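Local coordinates for protein probable amidase (PDB 2DC0) that belongs to the amidase family, with an alpha/beta fold that packs helices around one large mixed beta-sheet, at residues A[1-6]-A[213-218]; A[67-72]-A[159-164]; A[182-187]-A[394-399]. All coordinates share one frame; numbering follows the deposited sequence.

Contact 1: residues A[1-6]-A[213-218]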
loop_
_atom_site.group_PDB
_atom_site.type_symbol
_atom_site.label_atom_id
_atom_site.label_comp_id
_atom_site.label_asym_id
_atom_site.label_seq_id
_atom_site.Cartn_x
_atom_site.Cartn_y
_atom_site.Cartn_z
ATOM N N MET A 1 -1.329 31.999 -21.336
ATOM C CA MET A 1 -2.653 31.791 -20.686
ATOM C C MET A 1 -2.792 30.313 -20.335
ATOM O O MET A 1 -2.078 29.475 -20.887
ATOM C CB MET A 1 -3.792 32.199 -21.635
ATOM C CG MET A 1 -4.122 31.155 -22.697
ATOM S SD MET A 1 -5.548 31.537 -23.764
ATOM C CE MET A 1 -4.778 31.485 -25.366
ATOM N N ASP A 2 -3.699 29.989 -19.416
ATOM C CA ASP A 2 -3.903 28.593 -19.053
ATOM C C ASP A 2 -5.279 28.106 -19.503
ATOM O O ASP A 2 -6.045 28.862 -20.103
ATOM C CB ASP A 2 -3.710 28.380 -17.544
ATOM C CG ASP A 2 -4.744 29.102 -16.702
ATOM O OD1 ASP A 2 -5.666 29.723 -17.268
ATOM O OD2 ASP A 2 -4.633 29.039 -15.462
ATOM N N LEU A 3 -5.580 26.841 -19.221
ATOM C CA LEU A 3 -6.850 26.231 -19.614
ATOM C C LEU A 3 -8.097 26.992 -19.186
ATOM O O LEU A 3 -8.978 27.257 -20.004
ATOM C CB LEU A 3 -6.951 24.802 -19.066
ATOM C CG LEU A 3 -6.196 23.680 -19.779
ATOM C CD1 LEU A 3 -6.287 22.406 -18.958
ATOM C CD2 LEU A 3 -6.796 23.469 -21.164
ATOM N N LEU A 4 -8.177 27.332 -17.903
ATOM C CA LEU A 4 -9.345 28.030 -17.385
ATOM C C LEU A 4 -9.506 29.451 -17.919
ATOM O O LEU A 4 -10.628 29.920 -18.087
ATOM C CB LEU A 4 -9.323 28.017 -15.853
ATOM C CG LEU A 4 -9.425 26.598 -15.268
ATOM C CD1 LEU A 4 -9.355 26.648 -13.746
ATOM C CD2 LEU A 4 -10.729 25.956 -15.712
ATOM N N GLU A 5 -8.399 30.132 -18.202
ATOM C CA GLU A 5 -8.499 31.483 -18.738
ATOM C C GLU A 5 -8.963 31.396 -20.192
ATOM O O GLU A 5 -9.797 32.188 -20.635
ATOM C CB GLU A 5 -7.152 32.206 -18.676
ATOM C CG GLU A 5 -7.262 33.700 -18.971
ATOM C CD GLU A 5 -5.924 34.341 -19.286
ATOM O OE1 GLU A 5 -4.987 34.223 -18.459
ATOM O OE2 GLU A 5 -5.809 34.974 -20.362
ATOM N N ALA A 6 -8.423 30.428 -20.933
ATOM C CA ALA A 6 -8.806 30.243 -22.332
ATOM C C ALA A 6 -10.276 29.851 -22.398
ATOM O O ALA A 6 -11.007 30.264 -23.298
ATOM C CB ALA A 6 -7.948 29.162 -22.978
ATOM N N VAL A 213 -1.831 25.304 -11.000
ATOM C CA VAL A 213 -2.412 24.293 -10.135
ATOM C C VAL A 213 -3.918 24.157 -10.357
ATOM O O VAL A 213 -4.459 23.050 -10.277
ATOM C CB VAL A 213 -2.136 24.596 -8.646
ATOM C CG1 VAL A 213 -2.858 23.578 -7.766
ATOM C CG2 VAL A 213 -0.633 24.542 -8.377
ATOM N N ARG A 214 -4.600 25.265 -10.645
ATOM C CA ARG A 214 -6.047 25.191 -10.862
ATOM C C ARG A 214 -6.353 24.358 -12.106
ATOM O O ARG A 214 -7.379 23.678 -12.170
ATOM C CB ARG A 214 -6.664 26.592 -10.984
ATOM C CG ARG A 214 -6.227 27.389 -12.201
ATOM C CD ARG A 214 -6.967 28.717 -12.268
ATOM N NE ARG A 214 -6.723 29.418 -13.525
ATOM C CZ ARG A 214 -7.353 30.532 -13.887
ATOM N NH1 ARG A 214 -8.264 31.071 -13.084
ATOM N NH2 ARG A 214 -7.083 31.108 -15.053
ATOM N N ASP A 215 -5.461 24.408 -13.092
ATOM C CA ASP A 215 -5.632 23.616 -14.304
ATOM C C ASP A 215 -5.411 22.138 -13.975
ATOM O O ASP A 215 -6.123 21.263 -14.481
ATOM C CB ASP A 215 -4.630 24.036 -15.381
ATOM C CG ASP A 215 -5.134 25.190 -16.238
ATOM O OD1 ASP A 215 -6.170 25.801 -15.899
ATOM O OD2 ASP A 215 -4.483 25.487 -17.259
ATOM N N ALA A 216 -4.418 21.861 -13.129
ATOM C CA ALA A 216 -4.103 20.484 -12.743
ATOM C C ALA A 216 -5.309 19.818 -12.079
ATOM O O ALA A 216 -5.633 18.665 -12.368
ATOM C CB ALA A 216 -2.888 20.467 -11.792
ATOM N N HIS A 217 -5.955 20.545 -11.171
ATOM C CA HIS A 217 -7.140 20.053 -10.476
ATOM C C HIS A 217 -8.297 19.862 -11.466
ATOM O O HIS A 217 -8.967 18.831 -11.475
ATOM C CB HIS A 217 -7.562 21.053 -9.397
ATOM C CG HIS A 217 -8.965 20.857 -8.908
ATOM N ND1 HIS A 217 -9.333 19.802 -8.098
ATOM C CD2 HIS A 217 -10.095 21.566 -9.139
ATOM C CE1 HIS A 217 -10.629 19.870 -7.853
ATOM N NE2 HIS A 217 -11.116 20.931 -8.472
ATOM N N PHE A 218 -8.519 20.876 -12.289
ATOM C CA PHE A 218 -9.584 20.869 -13.285
ATOM C C PHE A 218 -9.482 19.662 -14.207
ATOM O O PHE A 218 -10.452 18.924 -14.403
ATOM C CB PHE A 218 -9.509 22.163 -14.104
ATOM C CG PHE A 218 -10.541 22.267 -15.198
ATOM C CD1 PHE A 218 -11.900 22.161 -14.914
ATOM C CD2 PHE A 218 -10.151 22.510 -16.512
ATOM C CE1 PHE A 218 -12.858 22.295 -15.923
ATOM C CE2 PHE A 218 -11.103 22.647 -17.529
ATOM C CZ PHE A 218 -12.458 22.539 -17.228
#
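Leu4 lies over two flat groups of helix 213-224. Its CB sits above the centre of the Arg214 guanidinium, and its CD2 stands 3.7 Å from the centroid of the Phe218 ring, 15° off the normal, a CH-pi contact over the face. The other branch, Leu4 CD1, runs against the arginine's methylenes, 3.5 Å from Arg214 CD, so one leucine covers guanidinium, methylenes and phenylalanine face. Arg214 is extended from CG to NE and passes Leu4 in the opposite direction, which brings the guanidinium to Asp2 at the helix start. There it grips the carboxylate side-on: Arg214 NE gives to Asp2 OD2 at 2.9 Å and NH2 to Asp2 OD1 at 3.0 Å, both oxygens lying close to the guanidinium plane, although the carboxylate plane is turned 32° from it. Asp2 OD1 is shared, because it also takes Glu5 N at 2.9 Å, nearly along its C-O axis. With CG set between the backbone N and the carbonyl carbon (chi1 65°), Asp2 folds back over the helix start as its N-cap. Ser212 OG adds a hydrogen bond to Asp2 OD2. A second carboxylate, Asp215, reaches the same helix end: OD2 accepts from Leu3 N at 2.6 Å, a short bond, and OD1 from Leu4 N at 3.2 Å, both on the syn side and somewhat out of plane. The acids are close, with Asp2 OD2 3.6 Å from Asp215 OD1; the arginine and the amides of the helix start probably offset the like charges. This is an N-capped helix start: Asp2 caps Glu5 N, Asp215 of helix 213-224 takes the two amides before it, and the Arg214-Asp2 salt bridge ties the two helices together.

Contact 2: residues A[67-72]-A[159-164]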
loop_
_atom_site.group_PDB
_atom_site.type_symbol
_atom_site.label_atom_id
_atom_site.label_comp_id
_atom_site.label_asym_id
_atom_site.label_seq_id
_atom_site.Cartn_x
_atom_site.Cartn_y
_atom_site.Cartn_z
ATOM N N GLY A 67 -13.116 22.635 -27.452
ATOM C CA GLY A 67 -12.282 23.544 -28.216
ATOM C C GLY A 67 -10.897 23.864 -27.682
ATOM O O GLY A 67 -10.172 24.646 -28.298
ATOM N N LEU A 68 -10.518 23.277 -26.550
ATOM C CA LEU A 68 -9.200 23.538 -25.970
ATOM C C LEU A 68 -8.146 22.577 -26.524
ATOM O O LEU A 68 -8.297 21.358 -26.438
ATOM C CB LEU A 68 -9.264 23.424 -24.441
ATOM C CG LEU A 68 -10.276 24.358 -23.761
ATOM C CD1 LEU A 68 -10.316 24.099 -22.265
ATOM C CD2 LEU A 68 -9.906 25.800 -24.051
ATOM N N PRO A 69 -7.058 23.123 -27.097
ATOM C CA PRO A 69 -5.966 22.332 -27.672
ATOM C C PRO A 69 -5.062 21.722 -26.606
ATOM O O PRO A 69 -4.517 22.438 -25.763
ATOM C CB PRO A 69 -5.240 23.348 -28.547
ATOM C CG PRO A 69 -5.348 24.595 -27.730
ATOM C CD PRO A 69 -6.788 24.568 -27.242
ATOM N N LEU A 70 -4.923 20.398 -26.648
ATOM C CA LEU A 70 -4.087 19.652 -25.705
ATOM C C LEU A 70 -3.244 18.643 -26.471
ATOM O O LEU A 70 -3.593 18.266 -27.587
ATOM C CB LEU A 70 -4.945 18.874 -24.695
ATOM C CG LEU A 70 -5.598 19.575 -23.499
ATOM C CD1 LEU A 70 -6.536 20.663 -23.975
ATOM C CD2 LEU A 70 -6.364 18.541 -22.675
ATOM N N THR A 71 -2.141 18.206 -25.869
ATOM C CA THR A 71 -1.271 17.207 -26.484
ATOM C C THR A 71 -1.304 15.956 -25.602
ATOM O O THR A 71 -1.740 16.018 -24.448
ATOM C CB THR A 71 0.185 17.721 -26.612
ATOM O OG1 THR A 71 0.680 18.077 -25.318
ATOM C CG2 THR A 71 0.246 18.950 -27.523
ATOM N N VAL A 72 -0.839 14.830 -26.143
ATOM C CA VAL A 72 -0.845 13.554 -25.422
ATOM C C VAL A 72 0.467 12.791 -25.580
ATOM O O VAL A 72 0.935 12.593 -26.703
ATOM C CB VAL A 72 -1.982 12.634 -25.945
ATOM C CG1 VAL A 72 -1.951 11.292 -25.223
ATOM C CG2 VAL A 72 -3.335 13.315 -25.754
ATOM N N ILE A 159 2.673 25.142 -26.595
ATOM C CA ILE A 159 2.293 24.261 -27.698
ATOM C C ILE A 159 1.164 23.416 -27.118
ATOM O O ILE A 159 1.359 22.265 -26.710
ATOM C CB ILE A 159 3.473 23.367 -28.131
ATOM C CG1 ILE A 159 4.676 24.245 -28.503
ATOM C CG2 ILE A 159 3.067 22.509 -29.322
ATOM C CD1 ILE A 159 6.008 23.504 -28.604
ATOM N N GLY A 160 -0.027 24.005 -27.082
ATOM C CA GLY A 160 -1.164 23.329 -26.484
ATOM C C GLY A 160 -1.230 23.911 -25.086
ATOM O O GLY A 160 -0.208 24.378 -24.574
ATOM N N LEU A 161 -2.404 23.883 -24.461
ATOM C CA LEU A 161 -2.596 24.458 -23.126
ATOM C C LEU A 161 -2.289 23.504 -21.966
ATOM O O LEU A 161 -2.122 23.936 -20.827
ATOM C CB LEU A 161 -4.035 24.970 -22.991
ATOM C CG LEU A 161 -4.468 26.073 -23.963
ATOM C CD1 LEU A 161 -5.975 26.348 -23.828
ATOM C CD2 LEU A 161 -3.674 27.328 -23.657
ATOM N N ALA A 162 -2.217 22.214 -22.258
ATOM C CA ALA A 162 -1.935 21.214 -21.242
ATOM C C ALA A 162 -1.571 19.920 -21.936
ATOM O O ALA A 162 -1.693 19.812 -23.154
ATOM C CB ALA A 162 -3.156 21.002 -20.344
ATOM N N SER A 163 -1.135 18.932 -21.166
ATOM C CA SER A 163 -0.766 17.662 -21.755
ATOM C C SER A 163 -1.013 16.506 -20.800
ATOM O O SER A 163 -1.126 16.695 -19.583
ATOM C CB SER A 163 0.703 17.690 -22.175
ATOM O OG SER A 163 1.021 16.551 -22.951
ATOM N N LEU A 164 -1.116 15.309 -21.368
ATOM C CA LEU A 164 -1.337 14.096 -20.584
ATOM C C LEU A 164 -0.089 13.222 -20.667
ATOM O O LEU A 164 0.383 12.913 -21.754
ATOM C CB LEU A 164 -2.538 13.319 -21.135
ATOM C CG LEU A 164 -2.781 11.926 -20.541
ATOM C CD1 LEU A 164 -3.122 12.039 -19.068
ATOM C CD2 LEU A 164 -3.917 11.239 -21.303
HETATM O O HOH W 1 0.651 20.639 -24.579
#
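A parallel strand pair inside the large mixed sheet of the amidase fold is made here, strand 69-73 lying beside strand 163-166, with strand 110-115 flanking 69-73 on its other edge. Thr71 pairs with Ser163 and Val72 with Leu164. Thr71 uses both backbone groups: its N gives to Ala162 O at 3.2 Å, and its O accepts from Leu164 N at 3.2 Å. Upstream the regular spacing breaks down, for Pro69 O is taken by Leu161 N at 2.9 Å, almost straight (172°), and not by Ala162 N, which is buried and has no partner in the model. Leu161 also packs its CD1 against the Pro69 ring, 3.9 Å from Pro69 CD, and against Leu68 CD2, beside Leu3 and Ala6 of helix 3-11. Val72 and Leu164 share the face covered by helix 99-106. On the face of Thr71 and Ser163 the contact turns polar. A chi1 of -170° sets Ser163 OG beside its own carbonyl carbon, facing Thr71 OG1; it forms a hydrogen bond with Thr71 OG1 at 2.8 Å and another with Ser151 OG. The methyl of Thr71, CG2, rests near Ile159 O. A water joins Ile159 and Ala162 to Thr71: it donates to Ile159 O at 2.8 Å and Ala162 O at 2.9 Å, and is hydrogen-bonded to Thr71 OG1 at 2.7 Å.

Contact 3: residues A[182-187]-A[394-399]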
loop_
_atom_site.group_PDB
_atom_site.type_symbol
_atom_site.label_atom_id
_atom_site.label_comp_id
_atom_site.label_asym_id
_atom_site.label_seq_id
_atom_site.Cartn_x
_atom_site.Cartn_y
_atom_site.Cartn_z
ATOM N N VAL A 182 3.632 22.748 -14.099
ATOM C CA VAL A 182 2.975 22.003 -13.035
ATOM C C VAL A 182 2.744 20.570 -13.485
ATOM O O VAL A 182 2.320 20.327 -14.613
ATOM C CB VAL A 182 1.613 22.644 -12.670
ATOM C CG1 VAL A 182 0.855 21.762 -11.684
ATOM C CG2 VAL A 182 1.836 24.027 -12.069
ATOM N N GLY A 183 3.027 19.618 -12.605
ATOM C CA GLY A 183 2.818 18.227 -12.953
ATOM C C GLY A 183 2.138 17.540 -11.791
ATOM O O GLY A 183 2.619 17.618 -10.665
ATOM N N PHE A 184 1.015 16.876 -12.031
ATOM C CA PHE A 184 0.349 16.203 -10.928
ATOM C C PHE A 184 0.210 14.696 -11.102
ATOM O O PHE A 184 -0.321 14.220 -12.109
ATOM C CB PHE A 184 -1.034 16.821 -10.680
ATOM C CG PHE A 184 -1.763 16.228 -9.499
ATOM C CD1 PHE A 184 -1.173 16.204 -8.236
ATOM C CD2 PHE A 184 -3.040 15.696 -9.651
ATOM C CE1 PHE A 184 -1.846 15.652 -7.134
ATOM C CE2 PHE A 184 -3.725 15.144 -8.564
ATOM C CZ PHE A 184 -3.131 15.120 -7.302
ATOM N N LYS A 185 0.716 13.947 -10.123
ATOM C CA LYS A 185 0.594 12.489 -10.134
ATOM C C LYS A 185 -0.456 12.163 -9.080
ATOM O O LYS A 185 -0.167 12.194 -7.881
ATOM C CB LYS A 185 1.902 11.789 -9.751
ATOM C CG LYS A 185 1.767 10.250 -9.774
ATOM C CD LYS A 185 2.844 9.541 -8.957
ATOM C CE LYS A 185 2.586 9.673 -7.462
ATOM N NZ LYS A 185 1.304 9.007 -7.070
ATOM N N PRO A 186 -1.689 11.857 -9.511
ATOM C CA PRO A 186 -2.768 11.534 -8.578
ATOM C C PRO A 186 -2.502 10.217 -7.870
ATOM O O PRO A 186 -1.525 9.519 -8.168
ATOM C CB PRO A 186 -3.998 11.427 -9.480
ATOM C CG PRO A 186 -3.640 12.256 -10.678
ATOM C CD PRO A 186 -2.191 11.894 -10.894
ATOM N N SER A 187 -3.380 9.879 -6.933
ATOM C CA SER A 187 -3.262 8.614 -6.217
ATOM C C SER A 187 -3.299 7.529 -7.280
ATOM O O SER A 187 -3.965 7.674 -8.311
ATOM C CB SER A 187 -4.444 8.418 -5.265
ATOM O OG SER A 187 -4.438 9.387 -4.226
ATOM N N PRO A 394 -0.738 10.652 -3.791
ATOM C CA PRO A 394 -0.846 11.858 -4.620
ATOM C C PRO A 394 0.314 12.815 -4.394
ATOM O O PRO A 394 0.599 13.196 -3.262
ATOM C CB PRO A 394 -2.194 12.447 -4.204
ATOM C CG PRO A 394 -2.316 12.021 -2.760
ATOM C CD PRO A 394 -1.833 10.590 -2.804
ATOM N N THR A 395 0.981 13.197 -5.478
ATOM C CA THR A 395 2.128 14.089 -5.383
ATOM C C THR A 395 2.118 15.153 -6.477
ATOM O O THR A 395 2.020 14.846 -7.664
ATOM C CB THR A 395 3.438 13.295 -5.470
ATOM O OG1 THR A 395 3.381 12.191 -4.555
ATOM C CG2 THR A 395 4.618 14.185 -5.113
ATOM N N LEU A 396 2.219 16.407 -6.056
ATOM C CA LEU A 396 2.223 17.532 -6.976
ATOM C C LEU A 396 3.626 18.102 -7.143
ATOM O O LEU A 396 4.396 18.152 -6.182
ATOM C CB LEU A 396 1.311 18.639 -6.434
ATOM C CG LEU A 396 1.259 19.942 -7.225
ATOM C CD1 LEU A 396 0.519 19.691 -8.543
ATOM C CD2 LEU A 396 0.536 21.017 -6.418
ATOM N N ALA A 397 3.963 18.512 -8.363
ATOM C CA ALA A 397 5.250 19.153 -8.614
ATOM C C ALA A 397 4.911 20.534 -9.173
ATOM O O ALA A 397 4.143 20.644 -10.126
ATOM C CB ALA A 397 6.080 18.354 -9.636
ATOM N N LEU A 398 5.442 21.580 -8.549
ATOM C CA LEU A 398 5.225 22.948 -9.014
ATOM C C LEU A 398 6.504 23.757 -8.838
ATOM O O LEU A 398 7.295 23.491 -7.930
ATOM C CB LEU A 398 4.069 23.627 -8.253
ATOM C CG LEU A 398 3.856 23.445 -6.740
ATOM C CD1 LEU A 398 5.154 23.349 -5.989
ATOM C CD2 LEU A 398 3.018 24.631 -6.247
ATOM N N PRO A 399 6.725 24.760 -9.705
ATOM C CA PRO A 399 7.926 25.603 -9.639
ATOM C C PRO A 399 8.049 26.365 -8.337
ATOM O O PRO A 399 7.063 26.900 -7.842
ATOM C CB PRO A 399 7.760 26.552 -10.829
ATOM C CG PRO A 399 6.872 25.793 -11.765
ATOM C CD PRO A 399 5.869 25.167 -10.834
#
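The Phe184 ring has the backbone N of Pro186, its near neighbour in the chain, over one face, offset toward the rim, while Leu396 CA meets its edge in the ring plane. Thr395 O approaches obliquely, 3.5 Å from Phe184 CD1, and Pro394 CB comes up to CZ, the two side chains lying side by side and pointing the same way. CG of Phe184 is anti to the backbone N (chi1 -177°), which swings the ring along the neighbouring strand. Leu396 CD1 fits beside it, 3.9 Å from Phe184 CD1 and 3.8 Å from Val182 CG1. These side chains meet helices 419-430 and 213-224, through Val422 and Ala216 among others. The backbones run antiparallel, the N-to-C directions of the short segments differing by 174°. Gly183 and Ala397 form one hydrogen-bonded pair, with Gly183 N to Ala397 O at 2.9 Å and Ala397 N to Gly183 O at 2.8 Å; Lys185 and Thr395 form the next, with Lys185 N to Thr395 O at 2.9 Å and Thr395 N to Lys185 O at 2.8 Å. Phe184 and Leu396 are the non-hydrogen-bonded pair between them. On the opposite face Lys185, Thr395 and Ala397 touch Arg173 of helix 173-179. The Lys185 chain bends at its last two torsions, bringing NZ back to Pro186 O, 3.1 Å away and above the carbonyl plane, and to Val393 O. Both carbonyls probably help offset the charge of the buried NZ, where strand 182-185 ends and strand 395-403 begins; Thr395 OG1 also bonds Val393 O, whereas the other face is joined by apolar packing.

Contacts 2 and 3 are buried pairings in one mixed sheet, parallel and antiparallel respectively, with strand 206-210 lying between their strands; their centres are about 17 Å apart and they do not touch. Contact 1, partly buried, joins two helices and touches both other contacts. Leu3 and Ala6 pack on Leu161 of contact 2, while Val213 and Ala216 pack on Leu396 and Val182 of contact 3. The chemistry follows place: charged groups and a helix end carry contact 1, whereas backbone bonds carry the sheet contacts, each of which has an apolar face and a polar one: hydroxyls and a water in contact 2, a lysine held by carbonyls in contact 3.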